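Local coordinates for protein macrolide 2'-phosphotransferase MphH (Brachybacterium faecium, PDB 5UXD) that binds the macrolide azithromycin and probably transfers a phosphate to the 2'-hydroxyl of macrolide antibiotics, inactivating them, at residues 186-191 with 260-265; 156-161 with 180-185; 62-67 with 141-146. One frame throughout, in Å; residues are numbered along the deposited sequence.

Contact 1 (186-191 with 260-265); sequences GCWPGH and ARHCTE
His262 and Cys187 meet closely and bury most of the surface here. The carbonyl oxygen of Cys187 sits over one face of the imidazole, with Cys187 O 3.0 Å from His262 CG. It does not bond to the ring; its hydrogen bond goes to Trp256 NE1. Cys187 CB lies beside the same histidine, 3.6 Å from His262 ND1. CG of His262 is anti to the backbone N (chi1 -177°), and the ring reaches from the helix to the loop. Its CE1 edge then points at the face of the Trp188 six-membered ring, an edge-to-face pair with centroids 4.7 Å apart and planes at 60°. Helix 259-268 is thus packed against the loop that follows helix 172-183, in the helical C-terminal lobe of this kinase-like phosphotransferase fold. Both ring nitrogens of His262 are satisfied: NE2 by Asp224 and ND1 by the indole NE1 of Trp181. These two bonds fix the rotation of the imidazole. Cys187 SG turns to the other neighbour, Arg261, and lies 3.5 Å from Arg261 CD, alongside the aliphatic part of the chain. In the conformer described, Arg261 NH1 reaches Asp184, just before 186-191, in a salt bridge; the side chain has a second conformer.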
loop_
_atom_site.group_PDB
_atom_site.type_symbol
_atom_site.label_atom_id
_atom_site.label_comp_id
_atom_site.label_asym_id
_atom_site.label_seq_id
_atom_site.Cartn_x
_atom_site.Cartn_y
_atom_site.Cartn_z
ATOM N N GLY A 186 10.165 -24.114 2.170
ATOM C CA GLY A 186 9.346 -24.047 0.972
ATOM C C GLY A 186 8.530 -22.776 0.820
ATOM O O GLY A 186 8.119 -22.458 -0.301
ATOM N N CYS A 187 8.296 -22.031 1.908
ATOM C CA CYS A 187 7.496 -20.806 1.825
ATOM C C CYS A 187 8.267 -19.622 1.261
ATOM O O CYS A 187 7.652 -18.692 0.726
ATOM C CB CYS A 187 6.981 -20.398 3.212
ATOM S SG CYS A 187 5.509 -21.255 3.776
ATOM N N TRP A 188 9.583 -19.620 1.389
ATOM C CA TRP A 188 10.246 -18.324 1.381
ATOM C C TRP A 188 10.853 -17.998 0.020
ATOM O O TRP A 188 11.310 -18.894 -0.705
ATOM C CB TRP A 188 11.328 -18.274 2.472
ATOM C CG TRP A 188 10.662 -18.289 3.791
ATOM C CD1 TRP A 188 10.288 -19.391 4.516
ATOM C CD2 TRP A 188 10.195 -17.154 4.515
ATOM N NE1 TRP A 188 9.638 -19.000 5.664
ATOM C CE2 TRP A 188 9.567 -17.633 5.684
ATOM C CE3 TRP A 188 10.263 -15.772 4.297
ATOM C CZ2 TRP A 188 8.998 -16.774 6.633
ATOM C CZ3 TRP A 188 9.702 -14.922 5.243
ATOM C CH2 TRP A 188 9.087 -15.428 6.401
ATOM N N PRO A 189 10.877 -16.710 -0.323
ATOM C CA PRO A 189 11.347 -16.309 -1.655
ATOM C C PRO A 189 12.843 -16.490 -1.822
ATOM O O PRO A 189 13.618 -16.372 -0.871
ATOM C CB PRO A 189 10.971 -14.820 -1.732
ATOM C CG PRO A 189 10.932 -14.372 -0.283
ATOM C CD PRO A 189 10.371 -15.560 0.456
ATOM N N GLY A 190 13.237 -16.739 -3.072
ATOM C CA GLY A 190 14.629 -16.826 -3.475
ATOM C C GLY A 190 15.115 -15.641 -4.277
ATOM O O GLY A 190 16.254 -15.667 -4.764
ATOM N N HIS A 191 14.291 -14.608 -4.452
ATOM C CA HIS A 191 14.688 -13.386 -5.129
ATOM C C HIS A 191 13.822 -12.262 -4.582
ATOM O O HIS A 191 12.705 -12.499 -4.093
ATOM C CB HIS A 191 14.555 -13.490 -6.662
ATOM C CG HIS A 191 13.137 -13.550 -7.161
ATOM N ND1 HIS A 191 12.292 -14.609 -6.899
ATOM C CD2 HIS A 191 12.424 -12.683 -7.925
ATOM C CE1 HIS A 191 11.122 -14.394 -7.475
ATOM N NE2 HIS A 191 11.173 -13.229 -8.099
ATOM N N ALA A 260 1.555 -19.651 -2.425
ATOM C CA ALA A 260 0.216 -19.433 -1.883
ATOM C C ALA A 260 0.193 -19.755 -0.393
ATOM O O ALA A 260 -0.404 -19.011 0.399
ATOM C CB ALA A 260 -0.825 -20.252 -2.653
ATOM N N ARG A 261 0.882 -20.831 0.000
ATOM C CA ARG A 261 1.003 -21.180 1.413
ATOM C C ARG A 261 1.610 -20.027 2.199
ATOM O O ARG A 261 1.061 -19.595 3.220
ATOM C CB ARG A 261 1.847 -22.454 1.546
ATOM C CG ARG A 261 2.271 -22.843 2.963
ATOM C CD ARG A 261 3.385 -23.912 2.928
ATOM N NE ARG A 261 3.019 -25.054 2.089
ATOM C CZ ARG A 261 3.883 -25.804 1.406
ATOM N NH1 ARG A 261 5.187 -25.549 1.453
ATOM N NH2 ARG A 261 3.438 -26.812 0.672
ATOM N N HIS A 262 2.757 -19.527 1.725
ATOM C CA HIS A 262 3.443 -18.372 2.299
ATOM C C HIS A 262 2.503 -17.174 2.485
ATOM O O HIS A 262 2.508 -16.529 3.541
ATOM C CB HIS A 262 4.616 -18.012 1.370
ATOM C CG HIS A 262 5.482 -16.886 1.852
ATOM N ND1 HIS A 262 6.080 -16.877 3.093
ATOM C CD2 HIS A 262 5.887 -15.752 1.232
ATOM C CE1 HIS A 262 6.801 -15.774 3.224
ATOM N NE2 HIS A 262 6.699 -15.072 2.109
ATOM N N CYS A 263 1.693 -16.866 1.467
ATOM C CA CYS A 263 0.802 -15.700 1.535
ATOM C C CYS A 263 -0.155 -15.793 2.721
ATOM O O CYS A 263 -0.343 -14.818 3.455
ATOM C CB CYS A 263 -0.001 -15.555 0.235
ATOM S SG CYS A 263 0.902 -14.978 -1.194
ATOM N N THR A 264 -0.796 -16.952 2.903
ATOM C CA THR A 264 -1.760 -17.101 3.991
ATOM C C THR A 264 -1.070 -17.077 5.354
ATOM O O THR A 264 -1.597 -16.501 6.312
ATOM C CB THR A 264 -2.568 -18.390 3.798
ATOM O OG1 THR A 264 -3.607 -18.139 2.843
ATOM C CG2 THR A 264 -3.215 -18.857 5.122
ATOM N N GLU A 265 0.103 -17.713 5.470
ATOM C CA GLU A 265 0.828 -17.650 6.736
ATOM C C GLU A 265 1.237 -16.221 7.050
ATOM O O GLU A 265 1.126 -15.765 8.194
ATOM C CB GLU A 265 2.069 -18.550 6.693
ATOM C CG GLU A 265 1.730 -20.030 6.619
ATOM C CD GLU A 265 0.614 -20.397 7.567
ATOM O OE1 GLU A 265 0.873 -20.487 8.790
ATOM O OE2 GLU A 265 -0.522 -20.579 7.089
#

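Contact 2 (156-161 with 180-185); sequences AWRQDL and AWLADD
Trp157 offers one face of its indole to the edge of Trp181. CH2 of Trp181 stands 3.5 Å above the Trp157 plane, over the centre of the indole. The pair is a T-shaped (edge-to-face) stack, with six-membered centroids 5.0 Å apart and planes at 68°. It joins helix 150-167 to helix 172-183, two successive, roughly antiparallel helices of the C-terminal lobe of this kinase-like fold. Trp188, from the loop that follows, stacks on Trp181. With chi1 at 167° the Trp181 indole swings away from the backbone N, and its six-membered ring reaches Trp157. Trp157 also touches Met266 of helix 259-268, and its side chain is about 6 Å from bound azithromycin. Leu182 is the main apolar side chain between the helices. Its CD2 methyl rests 3.6 Å from Trp157 CB, while its other methyl turns to Leu161. Arg158 and Leu182 run past each other in opposite directions, so the arginine's extended chain lies along the leucine. Arg154 NH2 is hydrogen-bonded to the carbonyl oxygen of Leu182 and forms a salt bridge with Asp185. Where the two leucines cross, Leu161 CD2 is 3.7 Å from Leu182 CD1.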
loop_
_atom_site.group_PDB
_atom_site.type_symbol
_atom_site.label_atom_id
_atom_site.label_comp_id
_atom_site.label_asym_id
_atom_site.label_seq_id
_atom_site.Cartn_x
_atom_site.Cartn_y
_atom_site.Cartn_z
ATOM N N ALA A 156 14.379 -10.725 8.866
ATOM C CA ALA A 156 13.576 -9.654 9.444
ATOM C C ALA A 156 12.343 -10.214 10.138
ATOM O O ALA A 156 12.000 -9.796 11.250
ATOM C CB ALA A 156 13.163 -8.657 8.363
ATOM N N TRP A 157 11.675 -11.184 9.513
ATOM C CA TRP A 157 10.530 -11.790 10.178
ATOM C C TRP A 157 10.952 -12.537 11.440
ATOM O O TRP A 157 10.237 -12.520 12.446
ATOM C CB TRP A 157 9.805 -12.720 9.211
ATOM C CG TRP A 157 8.895 -12.014 8.264
ATOM C CD1 TRP A 157 9.119 -11.764 6.932
ATOM C CD2 TRP A 157 7.593 -11.496 8.555
ATOM N NE1 TRP A 157 8.044 -11.101 6.393
ATOM C CE2 TRP A 157 7.088 -10.938 7.362
ATOM C CE3 TRP A 157 6.808 -11.444 9.709
ATOM C CZ2 TRP A 157 5.833 -10.328 7.293
ATOM C CZ3 TRP A 157 5.560 -10.837 9.639
ATOM C CH2 TRP A 157 5.085 -10.293 8.441
ATOM N N ARG A 158 12.113 -13.208 11.411
ATOM C CA ARG A 158 12.586 -13.890 12.613
ATOM C C ARG A 158 12.901 -12.892 13.721
ATOM O O ARG A 158 12.532 -13.102 14.886
ATOM C CB ARG A 158 13.817 -14.745 12.290
ATOM C CG ARG A 158 13.464 -16.027 11.563
ATOM C CD ARG A 158 14.699 -16.696 11.020
ATOM N NE ARG A 158 14.454 -18.077 10.602
ATOM C CZ ARG A 158 15.089 -18.678 9.600
ATOM N NH1 ARG A 158 16.011 -18.031 8.899
ATOM N NH2 ARG A 158 14.813 -19.940 9.300
ATOM N N GLN A 159 13.579 -11.799 13.379
ATOM C CA GLN A 159 13.903 -10.745 14.332
ATOM C C GLN A 159 12.637 -10.101 14.880
ATOM O O GLN A 159 12.564 -9.774 16.071
ATOM C CB GLN A 159 14.798 -9.704 13.665
ATOM C CG GLN A 159 15.065 -8.481 14.500
ATOM C CD GLN A 159 16.376 -7.816 14.133
ATOM O OE1 GLN A 159 16.395 -6.728 13.557
ATOM N NE2 GLN A 159 17.483 -8.476 14.453
ATOM N N ASP A 160 11.679 -9.866 13.980
ATOM C CA ASP A 160 10.428 -9.214 14.354
ATOM C C ASP A 160 9.666 -10.044 15.373
ATOM O O ASP A 160 9.143 -9.513 16.359
ATOM C CB ASP A 160 9.565 -8.976 13.113
ATOM C CG ASP A 160 10.103 -7.857 12.213
ATOM O OD1 ASP A 160 11.057 -7.161 12.607
ATOM O OD2 ASP A 160 9.557 -7.675 11.103
ATOM N N LEU A 161 9.571 -11.355 15.139
ATOM C CA LEU A 161 8.944 -12.233 16.119
ATOM C C LEU A 161 9.657 -12.147 17.460
ATOM O O LEU A 161 9.016 -12.125 18.516
ATOM C CB LEU A 161 8.932 -13.675 15.604
ATOM C CG LEU A 161 8.424 -14.740 16.581
ATOM C CD1 LEU A 161 7.007 -14.414 17.025
ATOM C CD2 LEU A 161 8.491 -16.128 15.963
ATOM N N ALA A 180 6.591 -22.332 12.849
ATOM C CA ALA A 180 6.548 -23.359 11.812
ATOM C C ALA A 180 6.621 -22.744 10.420
ATOM O O ALA A 180 7.187 -23.344 9.500
ATOM C CB ALA A 180 5.277 -24.194 11.958
ATOM N N TRP A 181 6.032 -21.556 10.247
ATOM C CA TRP A 181 6.126 -20.827 8.988
ATOM C C TRP A 181 7.568 -20.415 8.718
ATOM O O TRP A 181 8.095 -20.635 7.620
ATOM C CB TRP A 181 5.188 -19.601 9.048
ATOM C CG TRP A 181 5.370 -18.570 7.977
ATOM C CD1 TRP A 181 5.477 -18.788 6.645
ATOM C CD2 TRP A 181 5.403 -17.142 8.155
ATOM N NE1 TRP A 181 5.594 -17.597 5.977
ATOM C CE2 TRP A 181 5.570 -16.570 6.885
ATOM C CE3 TRP A 181 5.349 -16.305 9.272
ATOM C CZ2 TRP A 181 5.664 -15.191 6.692
ATOM C CZ3 TRP A 181 5.445 -14.944 9.086
ATOM C CH2 TRP A 181 5.612 -14.395 7.801
ATOM N N LEU A 182 8.234 -19.850 9.730
ATOM C CA LEU A 182 9.597 -19.370 9.544
ATOM C C LEU A 182 10.567 -20.515 9.306
ATOM O O LEU A 182 11.605 -20.314 8.668
ATOM C CB LEU A 182 10.045 -18.547 10.760
ATOM C CG LEU A 182 9.249 -17.252 11.007
ATOM C CD1 LEU A 182 9.427 -16.761 12.434
ATOM C CD2 LEU A 182 9.686 -16.179 10.020
ATOM N N ALA A 183 10.232 -21.719 9.767
ATOM C CA ALA A 183 11.103 -22.874 9.568
ATOM C C ALA A 183 10.882 -23.592 8.239
ATOM O O ALA A 183 11.741 -24.384 7.829
ATOM C CB ALA A 183 10.915 -23.866 10.725
ATOM N N ASP A 184 9.766 -23.345 7.551
ATOM C CA ASP A 184 9.457 -24.064 6.312
ATOM C C ASP A 184 10.154 -23.397 5.132
ATOM O O ASP A 184 9.691 -22.374 4.602
ATOM C CB ASP A 184 7.949 -24.133 6.094
ATOM C CG ASP A 184 7.585 -24.750 4.765
ATOM O OD1 ASP A 184 8.392 -25.547 4.233
ATOM O OD2 ASP A 184 6.488 -24.427 4.255
ATOM N N ASP A 185 11.265 -24.007 4.704
ATOM C CA ASP A 185 12.047 -23.474 3.592
ATOM C C ASP A 185 11.205 -23.292 2.342
ATOM O O ASP A 185 11.495 -22.412 1.524
ATOM C CB ASP A 185 13.210 -24.413 3.268
ATOM C CG ASP A 185 14.351 -24.319 4.257
ATOM O OD1 ASP A 185 14.402 -23.371 5.068
ATOM O OD2 ASP A 185 15.205 -25.219 4.209
#

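Contact 3 (62-67 with 141-146); sequences AAVEGR and AATGIE
Arg67 makes the hydrogen bonds of this contact, both to the carbonyl oxygen of Thr143. The shorter runs from Arg67 NE to Thr143 O, at 2.9 Å and nearly straight (161°). The second, from Arg67 NH2 to Thr143 O, is 3.3 Å long and more bent (137°). The oxygen lies close to the guanidinium plane, so the arginine grips it side-on with NE and one NH. Both donors come from the same face of the carbonyl plane, and NE stands above that plane. The chain of Arg67 folds back at chi3 (-70°), which turns NE and NH2 toward the loop. One face of the guanidinium lies over the carbonyl oxygen of Ala63.

Van der Waals contacts lie beside these bonds. Val64 CG1 meets Ile145 CG2 at 3.6 Å, the two side chains crossing at a slant. Val64 also borders the carbonyl of Thr143. The CB atoms of Arg67 and Thr143 are 4.0 Å apart.

Bonds within the loop shape it. Ala141 to Gly144 form a type I beta turn, closed by Gly144 N to Ala141 O at 3.1 Å. Gly144 leaves the helix with positive phi and passes close to Val64. Thr143 OG1 bonds to Ala140 O and takes a weak bond from Ile145 N.

Helix 59-72, in the N-terminal lobe of this kinase-like fold, thus meets the turn that follows helix 137-141. Its Glu65 makes a long, weak ion pair with Arg51, which binds GDP in another structure of this protein. The turn carbonyl that Arg67 grips would probably be polarised by its positive charge, and two N-H groups satisfy this one oxygen.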
loop_
_atom_site.group_PDB
_atom_site.type_symbol
_atom_site.label_atom_id
_atom_site.label_comp_id
_atom_site.label_asym_id
_atom_site.label_seq_id
_atom_site.Cartn_x
_atom_site.Cartn_y
_atom_site.Cartn_z
ATOM N N ALA A 62 7.411 11.658 2.104
ATOM C CA ALA A 62 6.923 12.219 0.851
ATOM C C ALA A 62 8.039 12.378 -0.163
ATOM O O ALA A 62 7.810 12.202 -1.364
ATOM C CB ALA A 62 6.240 13.568 1.104
ATOM N N ALA A 63 9.253 12.703 0.283
ATOM C CA ALA A 63 10.337 12.867 -0.676
ATOM C C ALA A 63 10.724 11.530 -1.300
ATOM O O ALA A 63 10.976 11.454 -2.508
ATOM C CB ALA A 63 11.543 13.526 -0.009
ATOM N N VAL A 64 10.778 10.468 -0.492
ATOM C CA VAL A 64 11.068 9.135 -1.022
ATOM C C VAL A 64 9.994 8.726 -2.013
ATOM O O VAL A 64 10.286 8.236 -3.112
ATOM C CB VAL A 64 11.176 8.107 0.120
ATOM C CG1 VAL A 64 11.287 6.683 -0.450
ATOM C CG2 VAL A 64 12.364 8.405 1.008
ATOM N N GLU A 65 8.730 8.910 -1.618
ATOM C CA GLU A 65 7.603 8.558 -2.471
ATOM C C GLU A 65 7.650 9.329 -3.782
ATOM O O GLU A 65 7.371 8.772 -4.850
ATOM C CB GLU A 65 6.294 8.827 -1.727
ATOM C CG GLU A 65 5.042 8.619 -2.566
ATOM C CD GLU A 65 3.775 8.932 -1.805
ATOM O OE1 GLU A 65 3.837 9.723 -0.834
ATOM O OE2 GLU A 65 2.715 8.391 -2.178
ATOM N N GLY A 66 8.027 10.607 -3.725
ATOM C CA GLY A 66 8.135 11.382 -4.948
ATOM C C GLY A 66 9.207 10.848 -5.876
ATOM O O GLY A 66 9.009 10.772 -7.089
ATOM N N ARG A 67 10.359 10.474 -5.318
ATOM C CA ARG A 67 11.415 9.910 -6.149
ATOM C C ARG A 67 10.982 8.577 -6.737
ATOM O O ARG A 67 11.267 8.282 -7.902
ATOM C CB ARG A 67 12.704 9.751 -5.338
ATOM C CG ARG A 67 13.415 11.073 -5.032
ATOM C CD ARG A 67 14.816 10.855 -4.433
ATOM N NE ARG A 67 14.765 10.322 -3.070
ATOM C CZ ARG A 67 14.709 11.057 -1.963
ATOM N NH1 ARG A 67 14.668 12.379 -2.029
ATOM N NH2 ARG A 67 14.670 10.463 -0.777
ATOM N N ALA A 141 16.330 1.154 -5.556
ATOM C CA ALA A 141 17.034 1.425 -4.303
ATOM C C ALA A 141 17.495 2.874 -4.202
ATOM O O ALA A 141 17.556 3.429 -3.097
ATOM C CB ALA A 141 18.242 0.491 -4.161
ATOM N N ALA A 142 17.844 3.500 -5.332
ATOM C CA ALA A 142 18.346 4.873 -5.289
ATOM C C ALA A 142 17.306 5.865 -4.778
ATOM O O ALA A 142 17.677 6.969 -4.369
ATOM C CB ALA A 142 18.845 5.308 -6.672
ATOM N N THR A 143 16.020 5.495 -4.769
ATOM C CA THR A 143 14.985 6.403 -4.283
ATOM C C THR A 143 15.010 6.568 -2.767
ATOM O O THR A 143 14.458 7.550 -2.251
ATOM C CB THR A 143 13.606 5.907 -4.703
ATOM O OG1 THR A 143 13.269 4.750 -3.932
ATOM C CG2 THR A 143 13.580 5.557 -6.184
ATOM N N GLY A 144 15.621 5.630 -2.043
ATOM C CA GLY A 144 15.663 5.668 -0.592
ATOM C C GLY A 144 14.777 4.651 0.100
ATOM O O GLY A 144 14.808 4.566 1.335
ATOM N N ILE A 145 13.998 3.870 -0.650
ATOM C CA ILE A 145 13.175 2.842 -0.029
ATOM C C ILE A 145 14.060 1.763 0.593
ATOM O O ILE A 145 15.235 1.587 0.237
ATOM C CB ILE A 145 12.199 2.238 -1.051
ATOM C CG1 ILE A 145 12.972 1.560 -2.185
ATOM C CG2 ILE A 145 11.264 3.306 -1.596
ATOM C CD1 ILE A 145 12.070 0.804 -3.178
ATOM N N GLU A 146 13.477 1.037 1.544
ATOM C CA GLU A 146 14.147 -0.100 2.160
ATOM C C GLU A 146 14.426 -1.178 1.123
ATOM O O GLU A 146 13.666 -1.368 0.173
ATOM C CB GLU A 146 13.291 -0.679 3.282
ATOM C CG GLU A 146 13.306 0.128 4.571
ATOM C CD GLU A 146 14.657 0.120 5.266
ATOM O OE1 GLU A 146 14.781 -0.564 6.306
ATOM O OE2 GLU A 146 15.587 0.808 4.786
#

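In the fold
From the N terminus, after helix 7-16 and the first strands, helix 59-72 is the first part to enter a contact. Contact 3 closes a loop of 73 residues and joins this N-terminal lobe helix to the loop leading into helix 150-167. Contact 2 then closes the short hairpin from that helix to helix 172-183. The loop after it opens contact 1, which is closed by helix 259-268 after 68 intervening residues. The three contacts follow in series, with none nested or crossed. Contacts 1 and 2 adjoin, their centres 11 Å apart, and share one helical cluster through Trp181 and Leu182. Contact 3 lies apart, its centre 26 Å and 27 Å from those of contacts 1 and 2.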